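Local coordinates for protein esterase A (Caulobacter crescentus, PDB 5GKV) that probably hydrolyses ester substrates as a serine hydrolase of the beta-lactamase and penicillin-binding-protein family, at residues F70-F79 with L210-L221; H340-A348 with A359-I370. All coordinates share one frame; numbering follows the deposited sequence.

Contact 1 (F70-F79 with L210-L221)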
loop_
_atom_site.group_PDB
_atom_site.type_symbol
_atom_site.label_atom_id
_atom_site.label_comp_id
_atom_site.label_asym_id
_atom_site.label_seq_id
_atom_site.Cartn_x
_atom_site.Cartn_y
_atom_site.Cartn_z
ATOM N N PHE A 70 -15.794 5.458 -14.898
ATOM C CA PHE A 70 -14.550 4.925 -14.340
ATOM C C PHE A 70 -13.943 3.989 -15.379
ATOM O O PHE A 70 -14.447 2.881 -15.586
ATOM C CB PHE A 70 -14.845 4.194 -13.034
ATOM C CG PHE A 70 -13.643 4.001 -12.141
ATOM C CD1 PHE A 70 -12.717 2.984 -12.409
ATOM C CD2 PHE A 70 -13.445 4.813 -11.028
ATOM C CE1 PHE A 70 -11.642 2.776 -11.580
ATOM C CE2 PHE A 70 -12.354 4.616 -10.187
ATOM C CZ PHE A 70 -11.442 3.614 -10.463
ATOM N N GLY A 71 -12.875 4.432 -16.039
ATOM C CA GLY A 71 -12.471 3.840 -17.297
ATOM C C GLY A 71 -11.034 3.362 -17.334
ATOM O O GLY A 71 -10.325 3.371 -16.319
ATOM N N PRO A 72 -10.576 2.944 -18.525
ATOM C CA PRO A 72 -9.232 2.349 -18.638
ATOM C C PRO A 72 -8.100 3.232 -18.152
ATOM O O PRO A 72 -7.095 2.699 -17.659
ATOM C CB PRO A 72 -9.101 2.074 -20.147
ATOM C CG PRO A 72 -10.475 1.860 -20.611
ATOM C CD PRO A 72 -11.352 2.780 -19.771
ATOM N N ASP A 73 -8.210 4.556 -18.288
ATOM C CA ASP A 73 -7.121 5.439 -17.888
ATOM C C ASP A 73 -7.429 6.197 -16.599
ATOM O O ASP A 73 -6.700 7.127 -16.240
ATOM C CB ASP A 73 -6.794 6.404 -19.041
ATOM C CG ASP A 73 -6.516 5.664 -20.371
ATOM O OD1 ASP A 73 -5.821 4.611 -20.368
ATOM O OD2 ASP A 73 -7.018 6.121 -21.428
ATOM N N THR A 74 -8.483 5.815 -15.879
ATOM C CA THR A 74 -8.828 6.509 -14.645
ATOM C C THR A 74 -7.843 6.125 -13.539
ATOM O O THR A 74 -7.753 4.949 -13.175
ATOM C CB THR A 74 -10.251 6.154 -14.218
ATOM O OG1 THR A 74 -11.200 6.681 -15.143
ATOM C CG2 THR A 74 -10.534 6.693 -12.822
ATOM N N LEU A 75 -7.126 7.110 -12.989
ATOM C CA LEU A 75 -6.245 6.912 -11.836
ATOM C C LEU A 75 -6.996 7.177 -10.538
ATOM O O LEU A 75 -7.922 7.994 -10.500
ATOM C CB LEU A 75 -5.033 7.852 -11.896
ATOM C CG LEU A 75 -4.073 7.641 -13.060
ATOM C CD1 LEU A 75 -3.060 8.787 -13.118
ATOM C CD2 LEU A 75 -3.380 6.294 -12.856
ATOM N N THR A 76 -6.586 6.484 -9.465
ATOM C CA THR A 76 -7.184 6.695 -8.145
ATOM C C THR A 76 -6.086 6.738 -7.096
ATOM O O THR A 76 -5.112 5.982 -7.170
ATOM C CB THR A 76 -8.214 5.590 -7.767
ATOM O OG1 THR A 76 -9.181 5.452 -8.817
ATOM C CG2 THR A 76 -8.978 5.951 -6.497
ATOM N N ALA A 77 -6.252 7.611 -6.111
ATOM C CA ALA A 77 -5.387 7.576 -4.933
ATOM C C ALA A 77 -5.464 6.218 -4.233
ATOM O O ALA A 77 -6.547 5.708 -3.963
ATOM C CB ALA A 77 -5.789 8.693 -3.966
ATOM N N LEU A 78 -4.299 5.650 -3.906
ATOM C CA LEU A 78 -4.214 4.310 -3.335
ATOM C C LEU A 78 -4.145 4.302 -1.814
ATOM O O LEU A 78 -4.344 3.245 -1.206
ATOM C CB LEU A 78 -2.973 3.577 -3.880
ATOM C CG LEU A 78 -2.877 3.437 -5.399
ATOM C CD1 LEU A 78 -1.533 2.749 -5.798
ATOM C CD2 LEU A 78 -4.103 2.680 -5.978
ATOM N N PHE A 79 -3.864 5.447 -1.197
ATOM C CA PHE A 79 -3.605 5.571 0.240
ATOM C C PHE A 79 -2.619 4.472 0.635
ATOM O O PHE A 79 -1.624 4.283 -0.079
ATOM C CB PHE A 79 -4.933 5.598 0.993
ATOM C CG PHE A 79 -5.756 6.797 0.640
ATOM C CD1 PHE A 79 -5.429 8.042 1.161
ATOM C CD2 PHE A 79 -6.795 6.704 -0.271
ATOM C CE1 PHE A 79 -6.149 9.171 0.800
ATOM C CE2 PHE A 79 -7.521 7.824 -0.630
ATOM C CZ PHE A 79 -7.199 9.055 -0.099
ATOM N N LEU A 210 2.686 12.473 -8.785
ATOM C CA LEU A 210 1.931 12.483 -10.026
ATOM C C LEU A 210 2.043 13.838 -10.706
ATOM O O LEU A 210 1.581 14.837 -10.132
ATOM C CB LEU A 210 0.466 12.158 -9.732
ATOM C CG LEU A 210 -0.432 11.898 -10.931
ATOM C CD1 LEU A 210 -0.025 10.629 -11.674
ATOM C CD2 LEU A 210 -1.894 11.822 -10.438
ATOM N N PRO A 211 2.629 13.930 -11.904
ATOM C CA PRO A 211 2.726 15.232 -12.583
ATOM C C PRO A 211 1.355 15.809 -12.915
ATOM O O PRO A 211 0.386 15.080 -13.151
ATOM C CB PRO A 211 3.510 14.913 -13.865
ATOM C CG PRO A 211 4.197 13.613 -13.597
ATOM C CD PRO A 211 3.296 12.858 -12.663
ATOM N N ASP A 212 1.295 17.148 -12.955
ATOM C CA ASP A 212 0.048 17.850 -13.256
ATOM C C ASP A 212 -0.632 17.332 -14.519
ATOM O O ASP A 212 -1.869 17.342 -14.598
ATOM C CB ASP A 212 0.295 19.354 -13.433
ATOM C CG ASP A 212 0.445 20.103 -12.117
ATOM O OD1 ASP A 212 0.800 19.487 -11.099
ATOM O OD2 ASP A 212 0.215 21.333 -12.111
ATOM N N SER A 213 0.146 16.909 -15.525
ATOM C CA SER A 213 -0.435 16.467 -16.797
ATOM C C SER A 213 -1.355 15.258 -16.639
ATOM O O SER A 213 -2.186 14.992 -17.525
ATOM C CB SER A 213 0.671 16.117 -17.783
ATOM O OG SER A 213 1.483 15.084 -17.250
ATOM N N GLU A 214 -1.214 14.513 -15.544
ATOM C CA GLU A 214 -2.045 13.348 -15.264
ATOM C C GLU A 214 -3.241 13.655 -14.368
ATOM O O GLU A 214 -4.064 12.759 -14.133
ATOM C CB GLU A 214 -1.200 12.253 -14.597
ATOM C CG GLU A 214 0.103 11.949 -15.310
ATOM C CD GLU A 214 -0.086 11.779 -16.799
ATOM O OE1 GLU A 214 -0.887 10.906 -17.212
ATOM O OE2 GLU A 214 0.563 12.525 -17.561
ATOM N N HIS A 215 -3.362 14.881 -13.855
ATOM C CA HIS A 215 -4.354 15.123 -12.807
ATOM C C HIS A 215 -5.784 15.026 -13.324
ATOM O O HIS A 215 -6.683 14.667 -12.559
ATOM C CB HIS A 215 -4.133 16.483 -12.154
ATOM C CG HIS A 215 -2.933 16.527 -11.260
ATOM N ND1 HIS A 215 -2.684 17.573 -10.398
ATOM C CD2 HIS A 215 -1.905 15.659 -11.107
ATOM C CE1 HIS A 215 -1.552 17.349 -9.753
ATOM N NE2 HIS A 215 -1.062 16.192 -10.162
ATOM N N ASP A 216 -6.015 15.312 -14.609
ATOM C CA ASP A 216 -7.383 15.332 -15.118
ATOM C C ASP A 216 -8.014 13.950 -15.185
ATOM O O ASP A 216 -9.245 13.857 -15.259
ATOM C CB ASP A 216 -7.448 15.990 -16.503
ATOM C CG ASP A 216 -7.220 17.502 -16.447
ATOM O OD1 ASP A 216 -7.002 18.114 -17.526
ATOM O OD2 ASP A 216 -7.256 18.071 -15.326
ATOM N N ARG A 217 -7.222 12.873 -15.162
ATOM C CA ARG A 217 -7.803 11.531 -15.172
ATOM C C ARG A 217 -7.831 10.891 -13.786
ATOM O O ARG A 217 -8.082 9.682 -13.671
ATOM C CB ARG A 217 -7.065 10.634 -16.173
ATOM C CG ARG A 217 -5.605 10.335 -15.859
ATOM C CD ARG A 217 -4.878 9.885 -17.143
ATOM N NE ARG A 217 -3.475 9.533 -16.924
ATOM C CZ ARG A 217 -3.044 8.303 -16.647
ATOM N NH1 ARG A 217 -3.909 7.299 -16.542
ATOM N NH2 ARG A 217 -1.751 8.070 -16.475
ATOM N N VAL A 218 -7.585 11.673 -12.741
ATOM C CA VAL A 218 -7.666 11.188 -11.368
ATOM C C VAL A 218 -9.119 11.231 -10.906
ATOM O O VAL A 218 -9.792 12.262 -11.030
ATOM C CB VAL A 218 -6.767 12.025 -10.448
ATOM C CG1 VAL A 218 -7.051 11.683 -8.972
ATOM C CG2 VAL A 218 -5.317 11.771 -10.782
ATOM N N ALA A 219 -9.600 10.117 -10.353
ATOM C CA ALA A 219 -10.988 10.021 -9.924
ATOM C C ALA A 219 -11.250 10.908 -8.718
ATOM O O ALA A 219 -10.389 11.071 -7.857
ATOM C CB ALA A 219 -11.322 8.570 -9.567
ATOM N N ASP A 220 -12.452 11.485 -8.657
ATOM C CA ASP A 220 -12.962 12.027 -7.401
ATOM C C ASP A 220 -13.050 10.934 -6.352
ATOM O O ASP A 220 -13.368 9.782 -6.650
ATOM C CB ASP A 220 -14.387 12.586 -7.554
ATOM C CG ASP A 220 -14.467 13.807 -8.431
ATOM O OD1 ASP A 220 -13.428 14.438 -8.710
ATOM O OD2 ASP A 220 -15.603 14.129 -8.830
ATOM N N LEU A 221 -12.872 11.324 -5.101
ATOM C CA LEU A 221 -13.118 10.441 -3.978
ATOM C C LEU A 221 -14.423 10.819 -3.292
ATOM O O LEU A 221 -14.819 11.988 -3.259
ATOM C CB LEU A 221 -11.962 10.517 -2.979
ATOM C CG LEU A 221 -10.610 10.082 -3.544
ATOM C CD1 LEU A 221 -9.516 10.369 -2.538
ATOM C CD2 LEU A 221 -10.669 8.591 -3.867
HETATM O O HOH W 1 -11.061 9.443 -15.481
HETATM O O HOH W 2 -8.225 9.715 -6.351
#

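Contact 2 (H340-A348 with A359-I370)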
loop_
_atom_site.group_PDB
_atom_site.type_symbol
_atom_site.label_atom_id
_atom_site.label_comp_id
_atom_site.label_asym_id
_atom_site.label_seq_id
_atom_site.Cartn_x
_atom_site.Cartn_y
_atom_site.Cartn_z
ATOM N N HIS A 340 -0.923 -5.215 0.637
ATOM C CA HIS A 340 -1.272 -4.148 1.553
ATOM C C HIS A 340 -2.612 -3.578 1.125
ATOM O O HIS A 340 -3.004 -3.674 -0.046
ATOM C CB HIS A 340 -0.186 -3.063 1.604
ATOM C CG HIS A 340 -0.041 -2.417 2.950
ATOM N ND1 HIS A 340 -0.974 -1.540 3.464
ATOM C CD2 HIS A 340 0.938 -2.513 3.885
ATOM C CE1 HIS A 340 -0.590 -1.145 4.669
ATOM N NE2 HIS A 340 0.571 -1.718 4.944
ATOM N N SER A 341 -3.326 -3.023 2.095
ATOM C CA SER A 341 -4.623 -2.425 1.850
ATOM C C SER A 341 -4.557 -0.931 2.124
ATOM O O SER A 341 -3.627 -0.440 2.767
ATOM C CB SER A 341 -5.709 -3.081 2.715
ATOM O OG SER A 341 -5.733 -4.478 2.475
ATOM N N GLY A 342 -5.567 -0.218 1.638
ATOM C CA GLY A 342 -5.577 1.227 1.708
ATOM C C GLY A 342 -6.848 1.746 2.350
ATOM O O GLY A 342 -7.903 1.104 2.320
ATOM N N TRP A 343 -6.716 2.927 2.957
ATOM C CA TRP A 343 -7.838 3.675 3.516
ATOM C C TRP A 343 -9.023 3.703 2.555
ATOM O O TRP A 343 -8.913 4.186 1.427
ATOM C CB TRP A 343 -7.373 5.105 3.824
ATOM C CG TRP A 343 -8.455 5.986 4.365
ATOM C CD1 TRP A 343 -9.271 6.827 3.653
ATOM C CD2 TRP A 343 -8.827 6.133 5.738
ATOM N NE1 TRP A 343 -10.145 7.476 4.505
ATOM C CE2 TRP A 343 -9.889 7.070 5.788
ATOM C CE3 TRP A 343 -8.367 5.570 6.932
ATOM C CZ2 TRP A 343 -10.494 7.446 6.982
ATOM C CZ3 TRP A 343 -8.969 5.949 8.117
ATOM C CH2 TRP A 343 -10.023 6.877 8.134
ATOM N N GLY A 344 -10.161 3.191 2.998
ATOM C CA GLY A 344 -11.364 3.230 2.199
ATOM C C GLY A 344 -11.655 1.960 1.423
ATOM O O GLY A 344 -12.802 1.765 0.996
ATOM N N GLY A 345 -10.662 1.093 1.223
ATOM C CA GLY A 345 -10.979 -0.237 0.736
ATOM C C GLY A 345 -10.112 -0.804 -0.373
ATOM O O GLY A 345 -10.268 -1.981 -0.695
ATOM N N SER A 346 -9.204 -0.015 -0.957
ATOM C CA SER A 346 -8.336 -0.555 -2.002
ATOM C C SER A 346 -7.369 -1.600 -1.435
ATOM O O SER A 346 -7.097 -1.656 -0.231
ATOM C CB SER A 346 -7.548 0.568 -2.690
ATOM O OG SER A 346 -6.502 1.084 -1.859
ATOM N N CYS A 347 -6.832 -2.437 -2.323
ATOM C CA CYS A 347 -5.817 -3.390 -1.888
ATOM C C CYS A 347 -5.083 -3.931 -3.104
ATOM O O CYS A 347 -5.567 -3.847 -4.238
ATOM C CB CYS A 347 -6.427 -4.552 -1.087
ATOM S SG CYS A 347 -7.356 -5.736 -2.127
ATOM N N ALA A 348 -3.913 -4.511 -2.843
ATOM C CA ALA A 348 -3.187 -5.273 -3.849
ATOM C C ALA A 348 -2.455 -6.400 -3.136
ATOM O O ALA A 348 -1.936 -6.201 -2.033
ATOM C CB ALA A 348 -2.209 -4.394 -4.631
ATOM N N ALA A 359 -5.713 -6.795 -7.591
ATOM C CA ALA A 359 -5.880 -5.503 -6.945
ATOM C C ALA A 359 -7.312 -5.036 -7.122
ATOM O O ALA A 359 -7.921 -5.250 -8.171
ATOM C CB ALA A 359 -4.911 -4.457 -7.524
ATOM N N TYR A 360 -7.842 -4.406 -6.079
ATOM C CA TYR A 360 -9.142 -3.748 -6.110
ATOM C C TYR A 360 -8.906 -2.263 -5.863
ATOM O O TYR A 360 -8.304 -1.896 -4.849
ATOM C CB TYR A 360 -10.058 -4.349 -5.048
ATOM C CG TYR A 360 -11.338 -3.582 -4.792
ATOM C CD1 TYR A 360 -12.419 -3.674 -5.677
ATOM C CD2 TYR A 360 -11.478 -2.799 -3.655
ATOM C CE1 TYR A 360 -13.597 -2.978 -5.434
ATOM C CE2 TYR A 360 -12.635 -2.115 -3.406
ATOM C CZ TYR A 360 -13.697 -2.205 -4.293
ATOM O OH TYR A 360 -14.859 -1.506 -4.031
ATOM N N VAL A 361 -9.370 -1.417 -6.781
ATOM C CA VAL A 361 -9.131 0.021 -6.692
ATOM C C VAL A 361 -10.468 0.720 -6.903
ATOM O O VAL A 361 -11.119 0.516 -7.932
ATOM C CB VAL A 361 -8.093 0.490 -7.724
ATOM C CG1 VAL A 361 -7.930 2.011 -7.642
ATOM C CG2 VAL A 361 -6.726 -0.223 -7.475
ATOM N N MET A 362 -10.886 1.527 -5.933
ATOM C CA MET A 362 -12.208 2.140 -6.012
ATOM C C MET A 362 -12.135 3.550 -5.458
ATOM O O MET A 362 -11.158 3.931 -4.816
ATOM C CB MET A 362 -13.262 1.318 -5.245
ATOM C CG MET A 362 -13.246 1.509 -3.706
ATOM S SD MET A 362 -11.668 1.227 -2.826
ATOM C CE MET A 362 -11.581 2.738 -1.864
ATOM N N ASN A 363 -13.197 4.332 -5.685
ATOM C CA ASN A 363 -13.184 5.698 -5.184
ATOM C C ASN A 363 -14.269 6.004 -4.159
ATOM O O ASN A 363 -14.212 7.072 -3.544
ATOM C CB ASN A 363 -13.249 6.718 -6.342
ATOM C CG ASN A 363 -14.488 6.574 -7.211
ATOM O OD1 ASN A 363 -15.239 5.619 -7.092
ATOM N ND2 ASN A 363 -14.680 7.528 -8.128
ATOM N N LYS A 364 -15.216 5.106 -3.921
ATOM C CA LYS A 364 -16.115 5.244 -2.776
ATOM C C LYS A 364 -15.454 4.611 -1.546
ATOM O O LYS A 364 -15.246 3.393 -1.489
ATOM C CB LYS A 364 -17.479 4.628 -3.059
ATOM C CG LYS A 364 -18.448 4.750 -1.866
ATOM C CD LYS A 364 -19.830 4.220 -2.231
ATOM C CE LYS A 364 -20.775 4.207 -1.022
ATOM N NZ LYS A 364 -21.034 5.596 -0.525
ATOM N N GLN A 365 -15.116 5.444 -0.566
ATOM C CA GLN A 365 -14.383 4.983 0.609
ATOM C C GLN A 365 -15.337 4.371 1.624
ATOM O O GLN A 365 -16.338 4.988 1.992
ATOM C CB GLN A 365 -13.616 6.152 1.224
ATOM C CG GLN A 365 -12.627 6.762 0.242
ATOM C CD GLN A 365 -11.756 7.854 0.861
ATOM O OE1 GLN A 365 -12.222 8.667 1.657
ATOM N NE2 GLN A 365 -10.486 7.859 0.506
ATOM N N GLY A 366 -15.033 3.153 2.065
ATOM C CA GLY A 366 -15.743 2.536 3.165
ATOM C C GLY A 366 -15.070 2.875 4.482
ATOM O O GLY A 366 -14.169 3.710 4.558
ATOM N N ASN A 367 -15.512 2.207 5.544
ATOM C CA ASN A 367 -14.911 2.461 6.849
ATOM C C ASN A 367 -14.218 1.227 7.419
ATOM O O ASN A 367 -13.986 1.156 8.633
ATOM C CB ASN A 367 -15.960 2.991 7.827
ATOM C CG ASN A 367 -16.923 1.916 8.283
ATOM O OD1 ASN A 367 -17.301 1.034 7.507
ATOM N ND2 ASN A 367 -17.319 1.977 9.556
ATOM N N ALA A 368 -13.896 0.245 6.578
ATOM C CA ALA A 368 -13.075 -0.885 6.995
ATOM C C ALA A 368 -11.615 -0.546 6.727
ATOM O O ALA A 368 -11.231 -0.291 5.579
ATOM C CB ALA A 368 -13.480 -2.166 6.264
ATOM N N LEU A 369 -10.797 -0.536 7.785
ATOM C CA LEU A 369 -9.395 -0.185 7.611
ATOM C C LEU A 369 -8.677 -1.210 6.738
ATOM O O LEU A 369 -7.833 -0.850 5.907
ATOM C CB LEU A 369 -8.727 -0.060 8.980
ATOM C CG LEU A 369 -9.343 1.067 9.814
ATOM C CD1 LEU A 369 -9.114 0.875 11.315
ATOM C CD2 LEU A 369 -8.797 2.410 9.339
ATOM N N ILE A 370 -8.992 -2.495 6.922
ATOM C CA ILE A 370 -8.546 -3.564 6.037
ATOM C C ILE A 370 -9.708 -4.531 5.865
ATOM O O ILE A 370 -10.659 -4.547 6.654
ATOM C CB ILE A 370 -7.299 -4.322 6.560
ATOM C CG1 ILE A 370 -7.576 -4.904 7.946
ATOM C CG2 ILE A 370 -6.081 -3.402 6.604
ATOM C CD1 ILE A 370 -6.370 -5.577 8.583
HETATM O O HOH W 3 -9.076 -1.362 3.316
HETATM O O HOH W 4 -10.406 2.437 5.560
#

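Contact 1 (F70-F79 with L210-L221)
Arg-217 wraps round Asp-73 O and Leu-75. Its CB lies 3.5 Å from Asp-73 O, and CG and CD stay close to the same oxygen. With CG between the backbone N and the carbonyl carbon (chi1 65°), the extended chain passes along Asp-73 O and reaches Leu-75 with its guanidinium. Arg-217 NE turns back to its own segment and forms a salt bridge with Glu-214 OE1 at 2.9 Å. NH2 bonds the same OE1, so the guanidinium meets this one oxygen side-on with two nitrogens, from opposite faces of the carboxylate plane. CZ lies under Leu-75, whose CD1 sits 3.5 Å above the guanidinium plane, over its centre. Arg-217 NH1 closes the round by donating to Asp-73 O at 2.8 Å, close to the guanidinium plane. NH1 also has a salt bridge with Asp-205. The bonds at its edge and the leucine on one face fix the rotation of the guanidinium.

The backbones bridge once, at Leu-75 and Val-218. Leu-75 N donates to Arg-217 O, and Ala-219 N donates to Leu-75 O at 2.7 Å. A water links Ala-77 N to Ala-219 O. Apolar groups pack around these bonds. Toward the start of 70-79, Ala-219 CB meets Thr-74 CG2, which lies over one face of the Phe-70 ring. At the other end, Leu-221 CD1 meets the Phe-79 ring edge, 3.6 Å from Phe-79 CZ. This single beta bridge fastens the long loop after strand 206-208 to the residue just before strand 76-77, an outer strand of the small three-stranded antiparallel sheet.

Contact 2 (H340-A348 with A359-I370)
Gly-344 O takes the shortest direct hydrogen bond of the contact, from Gly-366 N at 2.8 Å. The bond is nearly straight, with an angle of 173° at the hydrogen. Met-362 CE also packs on this oxygen. Gly-344 N donates to a water, which donates in turn to Ala-368 O, so both polar backbone atoms of this glycine are tied to 359-370. Gly-344 and Gly-345 are the last two residues of a type II turn, and both have backbone angles that suit glycine. Met-362, its chain bent beyond CG, lays SD 3.3 Å from Ser-346 N.

Trp-343 meets Gln-365 at its ring edge. Gln-365 NE2 lies 3.5 Å from Trp-343 CD1, in the ring plane, and the ring and amide planes are 77° apart. Leu-369 CD2 packs 3.7 Å from Trp-343 CZ3. Farther on, Cys-347 and Tyr-360 form an antiparallel hydrogen-bonded pair. The Tyr-360 ring turns its edge to Gly-345 O, 3.3 Å from Tyr-360 CD2, while its hydroxyl bonds Glu-40. Next to that pair, Ala-348 CB and Ala-359 CB touch. Both pairs belong to hairpin 347-351/356-362 in the seven-stranded antiparallel sheet of this beta-lactamase-family fold. The chemistry implies a turn fixed mainly through backbone atoms, with sulfur, aromatic and aliphatic groups around it.

From the N terminus, the chain first passes 70-79 and then runs through 130 residues, nearly half of them helical and very few in strands, to 210-221, where contact 1 closes the loop. Contact 2 opens later and closes a short loop of ten residues, within the hairpin of strands 347-351 and 356-362. The two contacts are in series and neither encloses the other. Contact 1 ties the small three-stranded sheet to the loop after strand 206-208. Contact 2 pairs neighbouring strands of the seven-stranded sheet and ties the turn between strands 338-341 and 347-351 to the segment leading to helix 373-384. They meet where Asn-363 ND2 probably bonds Asp-220 O and where Phe-79 packs on Gln-365 and edge-to-face with Trp-343.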